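Local coordinates for protein fatty acid CoA ligase (Marinactinospora thermotolerans, PDB 6SQ8) that is a two-domain AMP-binding enzyme of the ANL superfamily that holds adenosine monophosphate and 1-ethanoyl-9H-pyrido[3,4-b]indole-3-carboxylic acid in neighbouring sites, at residues T299-A307 against V351-Y360; Y405-L416 against L459-H468. All blocks are in the same frame, centred on the assembly; numbering follows the deposited sequence.

Interaction 1: residues T299-A307 against V351-Y360; sequences TQEAAFIAA and VRSPMTMSGY. With EQ2 (1-ethanoyl-9~{H}-pyrido[3,4-b]indole-3-carboxylic acid), chain F; AMP (adenosine monophosphate), chain G.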
loop_
_atom_site.group_PDB
_atom_site.type_symbol
_atom_site.label_atom_id
_atom_site.label_comp_id
_atom_site.label_asym_id
_atom_site.label_seq_id
_atom_site.Cartn_x
_atom_site.Cartn_y
_atom_site.Cartn_z
ATOM N N THR A 299 1.868 -1.314 6.863
ATOM C CA THR A 299 1.069 -2.527 6.725
ATOM C C THR A 299 -0.393 -2.114 6.801
ATOM O O THR A 299 -0.698 -0.992 7.164
ATOM C CB THR A 299 1.443 -3.577 7.775
ATOM O OG1 THR A 299 0.758 -3.308 8.995
ATOM C CG2 THR A 299 2.937 -3.645 8.033
ATOM N N GLN A 300 -1.286 -3.029 6.440
ATOM C CA GLN A 300 -2.724 -2.792 6.485
ATOM C C GLN A 300 -3.118 -2.524 7.936
ATOM O O GLN A 300 -3.900 -1.616 8.198
ATOM C CB GLN A 300 -3.501 -3.977 5.909
ATOM C CG GLN A 300 -3.547 -3.989 4.389
ATOM C CD GLN A 300 -4.804 -3.368 3.831
ATOM O OE1 GLN A 300 -5.207 -2.226 4.138
ATOM N NE2 GLN A 300 -5.441 -4.158 2.985
ATOM N N GLU A 301 -2.526 -3.287 8.865
ATOM C CA GLU A 301 -2.830 -3.164 10.271
ATOM C C GLU A 301 -2.173 -1.898 10.860
ATOM O O GLU A 301 -2.757 -1.236 11.695
ATOM C CB GLU A 301 -2.376 -4.420 11.008
ATOM C CG GLU A 301 -3.148 -5.678 10.636
ATOM C CD GLU A 301 -2.575 -6.457 9.464
ATOM O OE1 GLU A 301 -1.876 -5.846 8.646
ATOM O OE2 GLU A 301 -2.838 -7.671 9.367
ATOM N N ALA A 302 -0.965 -1.535 10.412
ATOM C CA ALA A 302 -0.173 -0.519 11.076
ATOM C C ALA A 302 -0.392 0.875 10.483
ATOM O O ALA A 302 -0.022 1.872 11.114
ATOM C CB ALA A 302 1.286 -0.885 10.979
ATOM N N ALA A 303 -0.908 0.941 9.252
ATOM C CA ALA A 303 -0.749 2.107 8.405
ATOM C C ALA A 303 0.750 2.474 8.285
ATOM O O ALA A 303 1.608 1.587 8.298
ATOM C CB ALA A 303 -1.587 3.238 8.953
ATOM N N PHE A 304 1.063 3.780 8.174
ATOM C CA PHE A 304 2.420 4.269 7.978
ATOM C C PHE A 304 3.317 3.920 9.176
ATOM O O PHE A 304 2.922 4.151 10.322
ATOM C CB PHE A 304 2.404 5.785 7.817
ATOM C CG PHE A 304 1.771 6.299 6.549
ATOM C CD1 PHE A 304 2.237 5.900 5.305
ATOM C CD2 PHE A 304 0.746 7.226 6.592
ATOM C CE1 PHE A 304 1.667 6.380 4.137
ATOM C CE2 PHE A 304 0.188 7.718 5.424
ATOM C CZ PHE A 304 0.650 7.295 4.198
ATOM N N ILE A 305 4.533 3.419 8.901
ATOM C CA ILE A 305 5.503 3.110 9.956
ATOM C C ILE A 305 6.800 3.911 9.779
ATOM O O ILE A 305 7.268 4.550 10.727
ATOM C CB ILE A 305 5.791 1.605 10.022
ATOM C CG1 ILE A 305 4.527 0.808 10.342
ATOM C CG2 ILE A 305 6.909 1.336 11.024
ATOM C CD1 ILE A 305 4.729 -0.697 10.228
ATOM N N ALA A 306 7.414 3.831 8.595
ATOM C CA ALA A 306 8.732 4.443 8.391
ATOM C C ALA A 306 8.885 4.960 6.961
ATOM O O ALA A 306 8.133 4.585 6.066
ATOM C CB ALA A 306 9.804 3.442 8.696
ATOM N N ALA A 307 9.861 5.856 6.792
ATOM C CA ALA A 307 10.206 6.375 5.488
ATOM C C ALA A 307 11.723 6.539 5.363
ATOM O O ALA A 307 12.422 6.763 6.326
ATOM C CB ALA A 307 9.478 7.668 5.223
ATOM N N VAL A 351 4.932 -2.425 16.719
ATOM C CA VAL A 351 4.667 -1.039 16.465
ATOM C C VAL A 351 3.556 -0.562 17.412
ATOM O O VAL A 351 2.604 -1.280 17.658
ATOM C CB VAL A 351 4.310 -0.859 14.977
ATOM C CG1 VAL A 351 3.481 0.385 14.711
ATOM C CG2 VAL A 351 5.552 -0.872 14.105
ATOM N N ARG A 352 3.724 0.646 17.961
ATOM C CA ARG A 352 2.705 1.377 18.710
ATOM C C ARG A 352 2.661 2.792 18.131
ATOM O O ARG A 352 3.681 3.468 18.078
ATOM C CB ARG A 352 3.021 1.342 20.214
ATOM C CG ARG A 352 2.112 2.200 21.098
ATOM C CD ARG A 352 2.145 1.874 22.591
ATOM N NE ARG A 352 3.405 2.190 23.271
ATOM C CZ ARG A 352 3.648 2.063 24.586
ATOM N NH1 ARG A 352 2.773 1.467 25.386
ATOM N NH2 ARG A 352 4.773 2.545 25.094
ATOM N N SER A 353 1.482 3.217 17.670
ATOM C CA SER A 353 1.324 4.539 17.056
ATOM C C SER A 353 -0.147 4.939 17.020
ATOM O O SER A 353 -1.028 4.081 17.042
ATOM C CB SER A 353 1.916 4.578 15.665
ATOM O OG SER A 353 0.933 4.285 14.678
ATOM N N PRO A 354 -0.440 6.253 16.896
ATOM C CA PRO A 354 -1.801 6.729 16.678
ATOM C C PRO A 354 -2.436 6.314 15.344
ATOM O O PRO A 354 -3.591 6.635 15.121
ATOM C CB PRO A 354 -1.668 8.263 16.671
ATOM C CG PRO A 354 -0.242 8.515 16.282
ATOM C CD PRO A 354 0.520 7.365 16.928
ATOM N N MET A 355 -1.678 5.637 14.470
ATOM C CA MET A 355 -2.157 5.282 13.141
ATOM C C MET A 355 -2.568 3.812 13.083
ATOM O O MET A 355 -3.147 3.390 12.090
ATOM C CB MET A 355 -1.082 5.561 12.089
ATOM C CG MET A 355 -0.915 7.045 11.827
ATOM S SD MET A 355 0.411 7.414 10.681
ATOM C CE MET A 355 1.841 7.056 11.704
ATOM N N THR A 356 -2.311 3.032 14.137
ATOM C CA THR A 356 -2.593 1.596 14.081
ATOM C C THR A 356 -4.097 1.342 14.119
ATOM O O THR A 356 -4.868 2.146 14.662
ATOM C CB THR A 356 -1.932 0.815 15.217
ATOM O OG1 THR A 356 -2.468 1.270 16.462
ATOM C CG2 THR A 356 -0.431 0.974 15.182
ATOM N N MET A 357 -4.470 0.193 13.544
ATOM C CA MET A 357 -5.831 -0.298 13.445
ATOM C C MET A 357 -6.475 -0.307 14.836
ATOM O O MET A 357 -5.780 -0.352 15.833
ATOM C CB MET A 357 -5.865 -1.714 12.847
ATOM C CG MET A 357 -5.427 -2.791 13.823
ATOM S SD MET A 357 -5.505 -4.517 13.277
ATOM C CE MET A 357 -6.731 -4.397 11.981
ATOM N N SER A 358 -7.809 -0.252 14.867
ATOM C CA SER A 358 -8.586 -0.506 16.075
ATOM C C SER A 358 -8.646 -2.010 16.333
ATOM O O SER A 358 -8.663 -2.454 17.465
ATOM C CB SER A 358 -9.965 0.062 15.967
ATOM O OG SER A 358 -9.910 1.475 15.802
ATOM N N GLY A 359 -8.660 -2.783 15.247
ATOM C CA GLY A 359 -8.730 -4.223 15.316
ATOM C C GLY A 359 -9.367 -4.776 14.055
ATOM O O GLY A 359 -9.846 -4.011 13.186
ATOM N N TYR A 360 -9.382 -6.106 13.954
ATOM C CA TYR A 360 -10.102 -6.734 12.886
ATOM C C TYR A 360 -11.600 -6.616 13.211
ATOM O O TYR A 360 -12.037 -6.928 14.326
ATOM C CB TYR A 360 -9.644 -8.177 12.661
ATOM C CG TYR A 360 -8.185 -8.339 12.300
ATOM C CD1 TYR A 360 -7.652 -7.800 11.139
ATOM C CD2 TYR A 360 -7.331 -9.052 13.122
ATOM C CE1 TYR A 360 -6.309 -7.943 10.826
ATOM C CE2 TYR A 360 -5.991 -9.217 12.814
ATOM C CZ TYR A 360 -5.475 -8.669 11.661
ATOM O OH TYR A 360 -4.150 -8.854 11.374
HETATM C C1 EQ2 F . 3.045 3.516 3.367
HETATM C C2 EQ2 F . 2.860 2.189 2.716
HETATM O O1 EQ2 F . 3.639 1.840 1.848
HETATM C C3 EQ2 F . 1.688 1.324 3.098
HETATM N N1 EQ2 F . 1.760 0.032 2.755
HETATM C C4 EQ2 F . 0.743 -0.798 3.039
HETATM C C5 EQ2 F . 0.868 -2.236 2.585
HETATM O O2 EQ2 F . 1.930 -2.590 2.031
HETATM O O3 EQ2 F . -0.136 -2.946 2.768
HETATM C C6 EQ2 F . -0.412 -0.370 3.681
HETATM C C7 EQ2 F . -0.516 0.958 4.051
HETATM C C8 EQ2 F . -1.515 1.744 4.726
HETATM C C9 EQ2 F . -2.772 1.481 5.265
HETATM C C10 EQ2 F . -3.470 2.508 5.862
HETATM C C11 EQ2 F . -2.940 3.794 5.929
HETATM C C12 EQ2 F . -1.698 4.087 5.419
HETATM C C13 EQ2 F . -0.995 3.048 4.815
HETATM N N2 EQ2 F . 0.252 3.074 4.221
HETATM C C14 EQ2 F . 0.555 1.825 3.758
HETATM P P AMP G . -0.002 -6.145 3.888
HETATM O O1P AMP G . -0.573 -4.836 4.349
HETATM O O2P AMP G . -0.062 -7.272 4.928
HETATM O O3P AMP G . -0.548 -6.514 2.526
HETATM O "O5'" AMP G . 1.579 -5.784 3.637
HETATM C "C5'" AMP G . 2.578 -5.553 4.650
HETATM C "C4'" AMP G . 3.928 -6.166 4.292
HETATM O "O4'" AMP G . 4.441 -5.701 3.052
HETATM C "C3'" AMP G . 4.992 -5.790 5.284
HETATM O "O3'" AMP G . 4.975 -6.808 6.244
HETATM C "C2'" AMP G . 6.313 -5.702 4.524
HETATM O "O2'" AMP G . 7.167 -6.870 4.534
HETATM C "C1'" AMP G . 5.851 -5.427 3.103
HETATM N N9 AMP G . 6.159 -4.010 2.772
HETATM C C8 AMP G . 5.297 -2.973 2.657
HETATM N N7 AMP G . 5.967 -1.831 2.344
HETATM C C5 AMP G . 7.280 -2.143 2.265
HETATM C C6 AMP G . 8.544 -1.419 1.984
HETATM N N6 AMP G . 8.548 -0.112 1.701
HETATM N N1 AMP G . 9.688 -2.129 2.005
HETATM C C2 AMP G . 9.697 -3.463 2.285
HETATM N N3 AMP G . 8.594 -4.195 2.560
HETATM C C4 AMP G . 7.390 -3.589 2.553
HETATM O O HOH W 1 1.780 2.854 12.501
#

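Interaction 2: residues Y405-L416 against L459-H468; sequences YNVYSRRVEHVL and LVRDHLGDLH. With AMP (adenosine monophosphate), chain G.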
loop_
_atom_site.group_PDB
_atom_site.type_symbol
_atom_site.label_atom_id
_atom_site.label_comp_id
_atom_site.label_asym_id
_atom_site.label_seq_id
_atom_site.Cartn_x
_atom_site.Cartn_y
_atom_site.Cartn_z
ATOM N N TYR A 405 18.937 -22.524 12.676
ATOM C CA TYR A 405 19.518 -21.262 12.194
ATOM C C TYR A 405 18.499 -20.607 11.244
ATOM O O TYR A 405 17.825 -21.297 10.483
ATOM C CB TYR A 405 20.894 -21.476 11.546
ATOM C CG TYR A 405 21.973 -21.975 12.482
ATOM C CD1 TYR A 405 22.735 -21.122 13.256
ATOM C CD2 TYR A 405 22.242 -23.331 12.592
ATOM C CE1 TYR A 405 23.723 -21.599 14.111
ATOM C CE2 TYR A 405 23.235 -23.830 13.426
ATOM C CZ TYR A 405 23.963 -22.961 14.209
ATOM O OH TYR A 405 24.909 -23.459 15.058
ATOM N N ASN A 406 18.406 -19.274 11.306
ATOM C CA ASN A 406 17.516 -18.489 10.472
ATOM C C ASN A 406 18.251 -18.007 9.217
ATOM O O ASN A 406 19.218 -17.256 9.305
ATOM C CB ASN A 406 16.911 -17.279 11.207
ATOM C CG ASN A 406 15.757 -17.659 12.102
ATOM O OD1 ASN A 406 15.289 -18.800 12.075
ATOM N ND2 ASN A 406 15.244 -16.687 12.832
ATOM N N VAL A 407 17.741 -18.419 8.059
ATOM C CA VAL A 407 18.162 -17.858 6.794
ATOM C C VAL A 407 17.072 -16.891 6.336
ATOM O O VAL A 407 15.946 -17.295 6.055
ATOM C CB VAL A 407 18.409 -18.973 5.761
ATOM C CG1 VAL A 407 18.426 -18.456 4.329
ATOM C CG2 VAL A 407 19.698 -19.724 6.062
ATOM N N TYR A 408 17.403 -15.604 6.270
ATOM C CA TYR A 408 16.407 -14.603 5.898
ATOM C C TYR A 408 16.421 -14.478 4.383
ATOM O O TYR A 408 17.444 -14.150 3.794
ATOM C CB TYR A 408 16.674 -13.287 6.617
ATOM C CG TYR A 408 16.631 -13.431 8.118
ATOM C CD1 TYR A 408 15.449 -13.731 8.772
ATOM C CD2 TYR A 408 17.793 -13.354 8.876
ATOM C CE1 TYR A 408 15.413 -13.916 10.148
ATOM C CE2 TYR A 408 17.772 -13.523 10.249
ATOM C CZ TYR A 408 16.578 -13.804 10.889
ATOM O OH TYR A 408 16.575 -13.962 12.239
ATOM N N SER A 409 15.292 -14.801 3.760
ATOM C CA SER A 409 15.234 -14.893 2.313
ATOM C C SER A 409 15.587 -13.553 1.643
ATOM O O SER A 409 16.140 -13.568 0.563
ATOM C CB SER A 409 13.907 -15.400 1.850
ATOM O OG SER A 409 12.869 -14.671 2.467
ATOM N N ARG A 410 15.277 -12.414 2.274
ATOM C CA ARG A 410 15.527 -11.118 1.629
ATOM C C ARG A 410 17.037 -10.844 1.564
ATOM O O ARG A 410 17.502 -10.264 0.600
ATOM C CB ARG A 410 14.753 -9.976 2.298
ATOM C CG ARG A 410 13.274 -9.983 1.945
ATOM C CD ARG A 410 12.537 -8.685 2.217
ATOM N NE ARG A 410 11.163 -8.947 2.660
ATOM C CZ ARG A 410 10.386 -8.055 3.254
ATOM N NH1 ARG A 410 10.803 -6.807 3.369
ATOM N NH2 ARG A 410 9.203 -8.393 3.723
ATOM N N ARG A 411 17.798 -11.292 2.563
ATOM C CA ARG A 411 19.246 -11.134 2.551
ATOM C C ARG A 411 19.821 -11.892 1.347
ATOM O O ARG A 411 20.733 -11.394 0.696
ATOM C CB ARG A 411 19.912 -11.604 3.857
ATOM C CG ARG A 411 19.637 -10.729 5.074
ATOM C CD ARG A 411 20.779 -10.322 6.011
ATOM N NE ARG A 411 21.870 -11.276 6.214
ATOM C CZ ARG A 411 22.002 -12.113 7.250
ATOM N NH1 ARG A 411 21.130 -12.110 8.249
ATOM N NH2 ARG A 411 23.042 -12.931 7.306
ATOM N N VAL A 412 19.275 -13.080 1.027
ATOM C CA VAL A 412 19.766 -13.893 -0.078
ATOM C C VAL A 412 19.412 -13.230 -1.420
ATOM O O VAL A 412 20.222 -13.243 -2.360
ATOM C CB VAL A 412 19.234 -15.339 0.003
ATOM C CG1 VAL A 412 19.749 -16.217 -1.143
ATOM C CG2 VAL A 412 19.604 -15.970 1.328
ATOM N N GLU A 413 18.207 -12.655 -1.509
ATOM C CA GLU A 413 17.728 -11.958 -2.712
ATOM C C GLU A 413 18.587 -10.716 -2.997
ATOM O O GLU A 413 18.917 -10.450 -4.152
ATOM C CB GLU A 413 16.261 -11.555 -2.547
ATOM C CG GLU A 413 15.300 -12.736 -2.527
ATOM C CD GLU A 413 13.921 -12.467 -1.932
ATOM O OE1 GLU A 413 13.617 -11.284 -1.604
ATOM O OE2 GLU A 413 13.166 -13.452 -1.783
ATOM N N HIS A 414 18.922 -9.957 -1.944
ATOM C CA HIS A 414 19.737 -8.736 -2.066
ATOM C C HIS A 414 21.064 -9.076 -2.766
ATOM O O HIS A 414 21.476 -8.383 -3.703
ATOM C CB HIS A 414 19.947 -8.051 -0.698
ATOM C CG HIS A 414 18.719 -7.438 -0.106
ATOM N ND1 HIS A 414 18.638 -7.074 1.252
ATOM C CD2 HIS A 414 17.508 -7.138 -0.654
ATOM C CE1 HIS A 414 17.444 -6.554 1.500
ATOM N NE2 HIS A 414 16.723 -6.583 0.338
ATOM N N VAL A 415 21.706 -10.165 -2.321
ATOM C CA VAL A 415 22.994 -10.608 -2.870
ATOM C C VAL A 415 22.838 -11.043 -4.334
ATOM O O VAL A 415 23.617 -10.652 -5.181
ATOM C CB VAL A 415 23.615 -11.729 -2.013
ATOM C CG1 VAL A 415 24.828 -12.313 -2.690
ATOM C CG2 VAL A 415 24.008 -11.264 -0.625
ATOM N N LEU A 416 21.846 -11.875 -4.615
ATOM C CA LEU A 416 21.583 -12.334 -5.985
ATOM C C LEU A 416 21.365 -11.129 -6.913
ATOM O O LEU A 416 21.932 -11.088 -7.992
ATOM C CB LEU A 416 20.371 -13.278 -6.011
ATOM C CG LEU A 416 20.580 -14.639 -5.349
ATOM C CD1 LEU A 416 19.262 -15.386 -5.179
ATOM C CD2 LEU A 416 21.537 -15.482 -6.141
ATOM N N LEU A 459 28.400 -16.255 -5.292
ATOM C CA LEU A 459 28.236 -14.911 -4.790
ATOM C C LEU A 459 27.550 -14.955 -3.419
ATOM O O LEU A 459 27.974 -14.280 -2.465
ATOM C CB LEU A 459 27.418 -14.143 -5.831
ATOM C CG LEU A 459 27.432 -12.622 -5.726
ATOM C CD1 LEU A 459 28.846 -12.048 -5.655
ATOM C CD2 LEU A 459 26.704 -12.029 -6.937
ATOM N N VAL A 460 26.503 -15.779 -3.304
ATOM C CA VAL A 460 25.802 -15.938 -2.038
ATOM C C VAL A 460 26.778 -16.536 -1.027
ATOM O O VAL A 460 26.837 -16.093 0.102
ATOM C CB VAL A 460 24.521 -16.788 -2.171
ATOM C CG1 VAL A 460 23.975 -17.225 -0.819
ATOM C CG2 VAL A 460 23.447 -16.057 -2.968
ATOM N N ARG A 461 27.562 -17.526 -1.461
ATOM C CA ARG A 461 28.440 -18.235 -0.560
ATOM C C ARG A 461 29.494 -17.284 0.007
ATOM O O ARG A 461 29.867 -17.436 1.151
ATOM C CB ARG A 461 29.111 -19.439 -1.217
ATOM C CG ARG A 461 29.712 -20.409 -0.193
ATOM C CD ARG A 461 30.424 -21.598 -0.825
ATOM N NE ARG A 461 29.643 -22.245 -1.877
ATOM C CZ ARG A 461 28.697 -23.151 -1.668
ATOM N NH1 ARG A 461 28.490 -23.624 -0.445
ATOM N NH2 ARG A 461 27.988 -23.580 -2.699
ATOM N N ASP A 462 29.985 -16.334 -0.798
ATOM C CA ASP A 462 31.068 -15.427 -0.362
ATOM C C ASP A 462 30.533 -14.422 0.672
ATOM O O ASP A 462 31.223 -14.122 1.645
ATOM C CB ASP A 462 31.743 -14.689 -1.528
ATOM C CG ASP A 462 32.995 -13.901 -1.117
ATOM O OD1 ASP A 462 33.685 -14.352 -0.172
ATOM O OD2 ASP A 462 33.289 -12.825 -1.730
ATOM N N HIS A 463 29.309 -13.926 0.455
ATOM C CA HIS A 463 28.748 -12.820 1.208
ATOM C C HIS A 463 28.037 -13.326 2.467
ATOM O O HIS A 463 28.170 -12.716 3.512
ATOM C CB HIS A 463 27.810 -11.974 0.325
ATOM C CG HIS A 463 28.530 -11.002 -0.551
ATOM N ND1 HIS A 463 28.981 -11.341 -1.807
ATOM C CD2 HIS A 463 28.880 -9.715 -0.366
ATOM C CE1 HIS A 463 29.577 -10.308 -2.361
ATOM N NE2 HIS A 463 29.524 -9.297 -1.503
ATOM N N LEU A 464 27.264 -14.409 2.347
ATOM C CA LEU A 464 26.420 -14.896 3.445
ATOM C C LEU A 464 26.950 -16.172 4.114
ATOM O O LEU A 464 26.857 -16.306 5.326
ATOM C CB LEU A 464 24.991 -15.073 2.929
ATOM C CG LEU A 464 24.356 -13.782 2.418
ATOM C CD1 LEU A 464 22.940 -14.012 1.894
ATOM C CD2 LEU A 464 24.353 -12.734 3.513
ATOM N N GLY A 465 27.497 -17.114 3.352
ATOM C CA GLY A 465 28.011 -18.357 3.944
ATOM C C GLY A 465 27.295 -19.553 3.368
ATOM O O GLY A 465 26.439 -19.356 2.544
ATOM N N ASP A 466 27.690 -20.766 3.780
ATOM C CA ASP A 466 27.250 -22.005 3.137
ATOM C C ASP A 466 25.735 -22.208 3.261
ATOM O O ASP A 466 25.119 -22.665 2.325
ATOM C CB ASP A 466 27.971 -23.231 3.701
ATOM C CG ASP A 466 29.432 -23.410 3.284
ATOM O OD1 ASP A 466 29.725 -23.294 2.059
ATOM O OD2 ASP A 466 30.263 -23.698 4.209
ATOM N N LEU A 467 25.146 -21.895 4.419
ATOM C CA LEU A 467 23.766 -22.248 4.698
ATOM C C LEU A 467 22.804 -21.484 3.791
ATOM O O LEU A 467 21.720 -21.999 3.469
ATOM C CB LEU A 467 23.442 -21.915 6.152
ATOM C CG LEU A 467 24.075 -22.800 7.225
ATOM C CD1 LEU A 467 23.605 -22.367 8.604
ATOM C CD2 LEU A 467 23.715 -24.258 7.019
ATOM N N HIS A 468 23.206 -20.268 3.395
ATOM C CA HIS A 468 22.358 -19.367 2.602
ATOM C C HIS A 468 22.329 -19.711 1.115
ATOM O O HIS A 468 21.500 -19.183 0.399
ATOM C CB HIS A 468 22.820 -17.917 2.773
ATOM C CG HIS A 468 22.641 -17.433 4.171
ATOM N ND1 HIS A 468 23.532 -17.772 5.177
ATOM C CD2 HIS A 468 21.689 -16.661 4.727
ATOM C CE1 HIS A 468 23.146 -17.202 6.294
ATOM N NE2 HIS A 468 22.009 -16.532 6.038
HETATM P P AMP G . -0.002 -6.145 3.888
HETATM O O1P AMP G . -0.573 -4.836 4.349
HETATM O O2P AMP G . -0.062 -7.272 4.928
HETATM O O3P AMP G . -0.548 -6.514 2.526
HETATM O "O5'" AMP G . 1.579 -5.784 3.637
HETATM C "C5'" AMP G . 2.578 -5.553 4.650
HETATM C "C4'" AMP G . 3.928 -6.166 4.292
HETATM O "O4'" AMP G . 4.441 -5.701 3.052
HETATM C "C3'" AMP G . 4.992 -5.790 5.284
HETATM O "O3'" AMP G . 4.975 -6.808 6.244
HETATM C "C2'" AMP G . 6.313 -5.702 4.524
HETATM O "O2'" AMP G . 7.167 -6.870 4.534
HETATM C "C1'" AMP G . 5.851 -5.427 3.103
HETATM N N9 AMP G . 6.159 -4.010 2.772
HETATM C C8 AMP G . 5.297 -2.973 2.657
HETATM N N7 AMP G . 5.967 -1.831 2.344
HETATM C C5 AMP G . 7.280 -2.143 2.265
HETATM C C6 AMP G . 8.544 -1.419 1.984
HETATM N N6 AMP G . 8.548 -0.112 1.701
HETATM N N1 AMP G . 9.688 -2.129 2.005
HETATM C C2 AMP G . 9.697 -3.463 2.285
HETATM N N3 AMP G . 8.594 -4.195 2.560
HETATM C C4 AMP G . 7.390 -3.589 2.553
#

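Interaction 1: residues T299-A307 against V351-Y360
Glu301 makes both direct hydrogen bonds between residues 299-307 and 351-360, one from its backbone and one from its side chain. Met357 N donates to Glu301 O at 2.9 Å. Tyr360 OH gives its proton to Glu301 OE2 at 2.7 Å, on the anti lone pair, facing away from the other carboxylate oxygen. A bend in the glutamate chain (chi2 89°) carries the carboxylate to the phenol; its plane stands 75° from the ring, and OE2 lies at the ring edge. A third polar link runs through a water that donates to Phe304 O and accepts from Ser353 OG, 2.7 Å from the water oxygen. The same OG accepts from Met355 N in an ST turn, so this hydroxyl both shapes its own loop and ties it to the opposite segment.

The stretch beginning Thr299-Gln300-Glu301 follows Tyr297 and Gly298 and matches the A5 motif (YGxTE) of the ANL superfamily, with Gln300 at the usual threonine position. Gln300 N donates to the phosphate oxygen O1P of AMP at 2.9 Å. An edge of the EQ2 tricycle, at C12, points at the centre of one Phe304 face, the two planes being close to perpendicular.

Sulfur and apolar contacts fill the remaining interface. Met355 SD sits in a Met-aromatic contact at the Phe304 edge, 5.4 Å from the centroid and 89° off the normal, while Met355 CB meets Ala303 CB at 3.9 Å. Met357 runs alongside Glu301, its SD 3.7 Å from Glu301 CG and also over one face of the Tyr360 ring. Towards the strands, Ile305 CD1 touches Val351 CG2 at 4.0 Å. Helix 175-189 packs against Met355 and Phe304.

Interaction 2: residues Y405-L416 against L459-H468
Val407 places a methyl over the face of the His468 imidazole, an aliphatic partner for a polar ring: CG2 is 4.0 Å from the ring centroid and 14° off the normal, which meets the geometry of a CH-pi contact. The edge of the same ring faces Val412 CG2. Arg411 passes nearby, its NH2 4.0 Å from His468 NE2, but the approach is oblique and the pair is neither a stack nor a hydrogen bond.

Much of the rest is apolar packing of helix 409-416 on helix 459-463 and the turn that follows it. The short axes come within 9.5 Å at 118°. Val415 splits its two methyls between neighbours. With CG1 anti to the backbone N (chi1 172°), that methyl reaches Val460 CA at 3.8 Å, while CG2 meets Leu464 CD1 tip to tip at 3.9 Å. Leu464 CD1 also lies against the backbone of the first helix, 3.6 Å from Arg411 O, and its CD2 borders the edge of the Arg411 guanidinium. Deeper in, Leu416 CD2 touches Val460 CG2 at 3.7 Å. Past Leu464 the chain leaves helical geometry at Gly465, whose positive phi turns it towards Leu467 and His468, where Leu467 CD1 touches Tyr405 CB.

Val412 and Leu416 also pack on strand 422-432, and Arg410, on the same helix, donates from NH2 to AMP O2' at 2.7 Å. A helix whose apolar side packs on a strand, with a second helix across it, fits the small alpha/beta C-terminal domain of ANL enzymes.

How the interactions relate
The centres of the two interactions lie 30 Å apart and their nearest atoms about 9 Å apart, so they do not touch; AMP is what both reach, at its phosphate from 299-307 and at its ribose from 405-416. Interaction 1 is the more central, mostly buried, and joins loops and strand ends within the larger AMP-binding region, where one backbone bond, one side-chain bond, a water and thioether sulfurs join the segments. Interaction 2 belongs to the C-terminal domain and is only partly buried, with several residues at the surface. There valine and leucine methyls and the His468 ring do the joining, and neither backbone is hydrogen-bonded to the other.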